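Xyloglucanase (Paenibacillus pabuli, PDB 2JEP) hydrolyses xyloglucan, a plant cell-wall polysaccharide, as a family 5 glycoside hydrolase, cleaving its beta-1,4-glucan backbone. Local coordinates at residues N200-R211 with G239-R248. Residues are numbered along the deposited sequence; the frame is centred on the assembly and turned at random.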
# COMPACT_ATOMS: atom_id res chain seq x y z
N ASN A 200 2.78 9.81 14.00
CA ASN A 200 3.56 10.87 13.37
C ASN A 200 5.04 10.75 13.73
O ASN A 200 5.92 11.00 12.91
CB ASN A 200 3.04 12.25 13.79
CG ASN A 200 1.65 12.57 13.28
OD1 ASN A 200 1.29 12.23 12.14
ND2 ASN A 200 0.88 13.31 14.09
N ALA A 201 5.31 10.35 14.98
CA ALA A 201 6.69 10.15 15.41
C ALA A 201 7.35 9.04 14.61
O ALA A 201 8.51 9.16 14.23
CB ALA A 201 6.76 9.86 16.91
N TYR A 202 6.63 7.94 14.36
CA TYR A 202 7.20 6.86 13.54
C TYR A 202 7.54 7.41 12.16
O TYR A 202 8.62 7.16 11.63
CB TYR A 202 6.25 5.65 13.42
CG TYR A 202 5.74 5.05 14.72
CD1 TYR A 202 6.41 5.21 15.92
CD2 TYR A 202 4.57 4.29 14.72
CE1 TYR A 202 5.91 4.69 17.08
CE2 TYR A 202 4.06 3.76 15.89
CZ TYR A 202 4.72 3.96 17.08
OH TYR A 202 4.18 3.45 18.23
N ASN A 203 6.61 8.15 11.55
CA ASN A 203 6.91 8.66 10.20
C ASN A 203 8.16 9.54 10.22
O ASN A 203 8.97 9.47 9.30
CB ASN A 203 5.74 9.44 9.61
CG ASN A 203 4.65 8.55 9.04
OD1 ASN A 203 4.92 7.43 8.62
ND2 ASN A 203 3.41 9.06 8.98
N GLN A 204 8.30 10.37 11.25
CA GLN A 204 9.48 11.27 11.34
C GLN A 204 10.77 10.49 11.53
O GLN A 204 11.79 10.78 10.90
CB GLN A 204 9.28 12.28 12.47
CG GLN A 204 10.35 13.36 12.45
CD GLN A 204 10.25 14.20 11.19
OE1 GLN A 204 9.28 14.94 11.00
NE2 GLN A 204 11.22 14.05 10.29
N ILE A 205 10.74 9.51 12.43
CA ILE A 205 11.90 8.62 12.64
C ILE A 205 12.30 7.91 11.36
O ILE A 205 13.50 7.82 11.01
CB ILE A 205 11.60 7.59 13.78
CG1 ILE A 205 11.50 8.31 15.13
CG2 ILE A 205 12.68 6.50 13.85
CD1 ILE A 205 10.75 7.51 16.20
N PHE A 206 11.30 7.37 10.67
CA PHE A 206 11.55 6.71 9.38
C PHE A 206 12.26 7.65 8.42
O PHE A 206 13.30 7.30 7.84
CB PHE A 206 10.21 6.20 8.82
CG PHE A 206 10.20 5.98 7.35
CD1 PHE A 206 10.79 4.86 6.79
CD2 PHE A 206 9.53 6.86 6.50
CE1 PHE A 206 10.69 4.63 5.40
CE2 PHE A 206 9.45 6.63 5.15
CZ PHE A 206 10.04 5.52 4.59
N VAL A 207 11.70 8.83 8.20
CA VAL A 207 12.27 9.74 7.21
C VAL A 207 13.73 10.07 7.57
O VAL A 207 14.62 9.91 6.74
CB VAL A 207 11.42 11.03 7.07
CG1 VAL A 207 12.17 12.10 6.26
CG2 VAL A 207 10.01 10.74 6.44
N ASP A 208 13.95 10.50 8.79
CA ASP A 208 15.29 10.95 9.17
C ASP A 208 16.29 9.80 9.20
O ASP A 208 17.45 9.97 8.83
CB ASP A 208 15.27 11.61 10.53
CG ASP A 208 14.46 12.92 10.56
OD1 ASP A 208 14.28 13.57 9.52
OD2 ASP A 208 14.03 13.31 11.66
N THR A 209 15.84 8.62 9.63
CA THR A 209 16.73 7.47 9.66
C THR A 209 17.14 7.07 8.25
O THR A 209 18.32 6.83 7.98
CB THR A 209 16.04 6.28 10.38
OG1 THR A 209 15.78 6.63 11.75
CG2 THR A 209 16.88 5.03 10.35
N VAL A 210 16.17 6.98 7.35
CA VAL A 210 16.48 6.60 5.98
C VAL A 210 17.44 7.59 5.34
O VAL A 210 18.40 7.19 4.67
CB VAL A 210 15.19 6.46 5.13
CG1 VAL A 210 15.52 6.40 3.64
CG2 VAL A 210 14.41 5.23 5.61
N ARG A 211 17.20 8.88 5.53
CA ARG A 211 18.04 9.87 4.87
C ARG A 211 19.50 9.76 5.31
O ARG A 211 20.39 10.06 4.53
CB ARG A 211 17.56 11.29 5.16
CG ARG A 211 16.20 11.68 4.62
CD ARG A 211 15.98 11.31 3.20
NE ARG A 211 14.72 11.82 2.70
CZ ARG A 211 14.17 11.41 1.57
NH1 ARG A 211 14.73 10.43 0.87
NH2 ARG A 211 13.04 11.97 1.17
N GLY A 239 -5.16 15.18 13.75
CA GLY A 239 -3.82 15.06 14.30
C GLY A 239 -2.71 14.71 13.34
O GLY A 239 -1.54 14.73 13.73
N PHE A 240 -3.02 14.38 12.08
CA PHE A 240 -1.92 14.08 11.15
C PHE A 240 -1.01 15.29 10.99
O PHE A 240 -1.49 16.41 10.86
CB PHE A 240 -2.48 13.70 9.77
CG PHE A 240 -1.43 13.30 8.76
CD1 PHE A 240 -0.73 12.11 8.89
CD2 PHE A 240 -1.10 14.13 7.71
CE1 PHE A 240 0.21 11.75 7.95
CE2 PHE A 240 -0.12 13.78 6.79
CZ PHE A 240 0.52 12.59 6.92
N THR A 241 0.30 15.05 10.98
CA THR A 241 1.27 16.06 10.63
C THR A 241 2.21 15.56 9.55
O THR A 241 2.52 14.37 9.49
CB THR A 241 2.07 16.58 11.84
OG1 THR A 241 2.82 15.51 12.41
CG2 THR A 241 1.14 17.22 12.89
N LEU A 242 2.65 16.47 8.70
CA LEU A 242 3.63 16.14 7.66
C LEU A 242 5.03 16.13 8.27
O LEU A 242 5.39 17.02 9.03
CB LEU A 242 3.56 17.15 6.51
CG LEU A 242 2.29 17.00 5.66
CD1 LEU A 242 2.02 18.32 4.93
CD2 LEU A 242 2.38 15.80 4.71
N PRO A 243 5.83 15.11 7.96
CA PRO A 243 7.17 15.09 8.51
C PRO A 243 8.05 16.19 7.94
O PRO A 243 7.85 16.59 6.80
CB PRO A 243 7.71 13.72 8.10
CG PRO A 243 6.91 13.32 6.97
CD PRO A 243 5.58 13.94 7.10
N THR A 244 9.04 16.64 8.70
CA THR A 244 10.11 17.44 8.14
C THR A 244 11.07 16.49 7.43
O THR A 244 11.04 15.28 7.64
CB THR A 244 10.87 18.22 9.25
OG1 THR A 244 11.42 17.31 10.21
CG2 THR A 244 9.94 19.21 9.97
N ASP A 245 11.95 17.02 6.60
CA ASP A 245 12.90 16.18 5.87
C ASP A 245 14.24 16.89 5.76
O ASP A 245 14.81 17.04 4.68
CB ASP A 245 12.29 15.84 4.50
CG ASP A 245 12.95 14.63 3.82
OD1 ASP A 245 13.84 13.99 4.41
OD2 ASP A 245 12.54 14.33 2.68
N ASN A 246 14.75 17.31 6.91
CA ASN A 246 15.93 18.18 6.94
C ASN A 246 17.25 17.47 6.67
O ASN A 246 18.26 18.13 6.42
CB ASN A 246 15.99 18.94 8.26
CG ASN A 246 14.85 19.89 8.44
OD1 ASN A 246 14.23 19.94 9.54
ND2 ASN A 246 14.53 20.65 7.41
N TYR A 247 17.26 16.13 6.70
CA TYR A 247 18.46 15.36 6.38
C TYR A 247 18.54 14.92 4.92
O TYR A 247 19.46 14.19 4.54
CB TYR A 247 18.60 14.13 7.29
CG TYR A 247 18.73 14.50 8.74
CD1 TYR A 247 19.98 14.77 9.30
CD2 TYR A 247 17.61 14.63 9.56
CE1 TYR A 247 20.10 15.12 10.63
CE2 TYR A 247 17.71 14.99 10.89
CZ TYR A 247 18.97 15.24 11.42
OH TYR A 247 19.10 15.60 12.74
N ARG A 248 17.56 15.33 4.11
CA ARG A 248 17.51 14.91 2.73
C ARG A 248 18.64 15.56 1.95
O ARG A 248 19.23 16.57 2.36
CB ARG A 248 16.16 15.27 2.10
CG ARG A 248 16.01 16.73 1.77
CD ARG A 248 14.62 17.05 1.33
NE ARG A 248 14.57 18.36 0.72
CZ ARG A 248 13.50 18.87 0.14
NH1 ARG A 248 12.35 18.20 0.12
NH2 ARG A 248 13.58 20.06 -0.41
O HOH W 1 2.96 11.75 10.05
O HOH W 2 13.88 16.28 9.54
O HOH W 3 15.25 14.07 6.85
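The carboxylate of Asp245 lies at the edge of the Arg211 guanidinium, the two planes only 12° apart. Arg211 grips it side-on: NE bonds Asp245 OD1 at 2.9 Å and NH2 bonds Asp245 OD2 at 2.8 Å, each oxygen using its syn lone pair. Asp208 OD1 comes to the edge of the Tyr247 ring, 3.5 Å from CD2, with carboxylate and ring planes steeply inclined. The Gln204 amide pairs with both the N-H and the C=O of Thr244: OE1 takes the N-H on a lone pair in its plane, and NE2 gives a nearly straight bond (173°) to Thr244 O. Bent at chi2 (65°), the chain turns its amide onto the loop. One turn earlier in the helix, Asn200 spans two residues, ND2 bonding Gly239 O at 2.8 Å and OD1 accepting from Thr241 N, which sits above the carbonyl plane. A methionine in place of Arg211 would probably leave the carboxylate of Asp245 without its charge partner and the Asn217 and Arg220 carbonyls without their donor. With bridging waters and one salt bridge, helix 193-211 thus supplies side-chain partners for backbone groups of irregular segment 239-248, outside the TIM barrel, before strand 259-265.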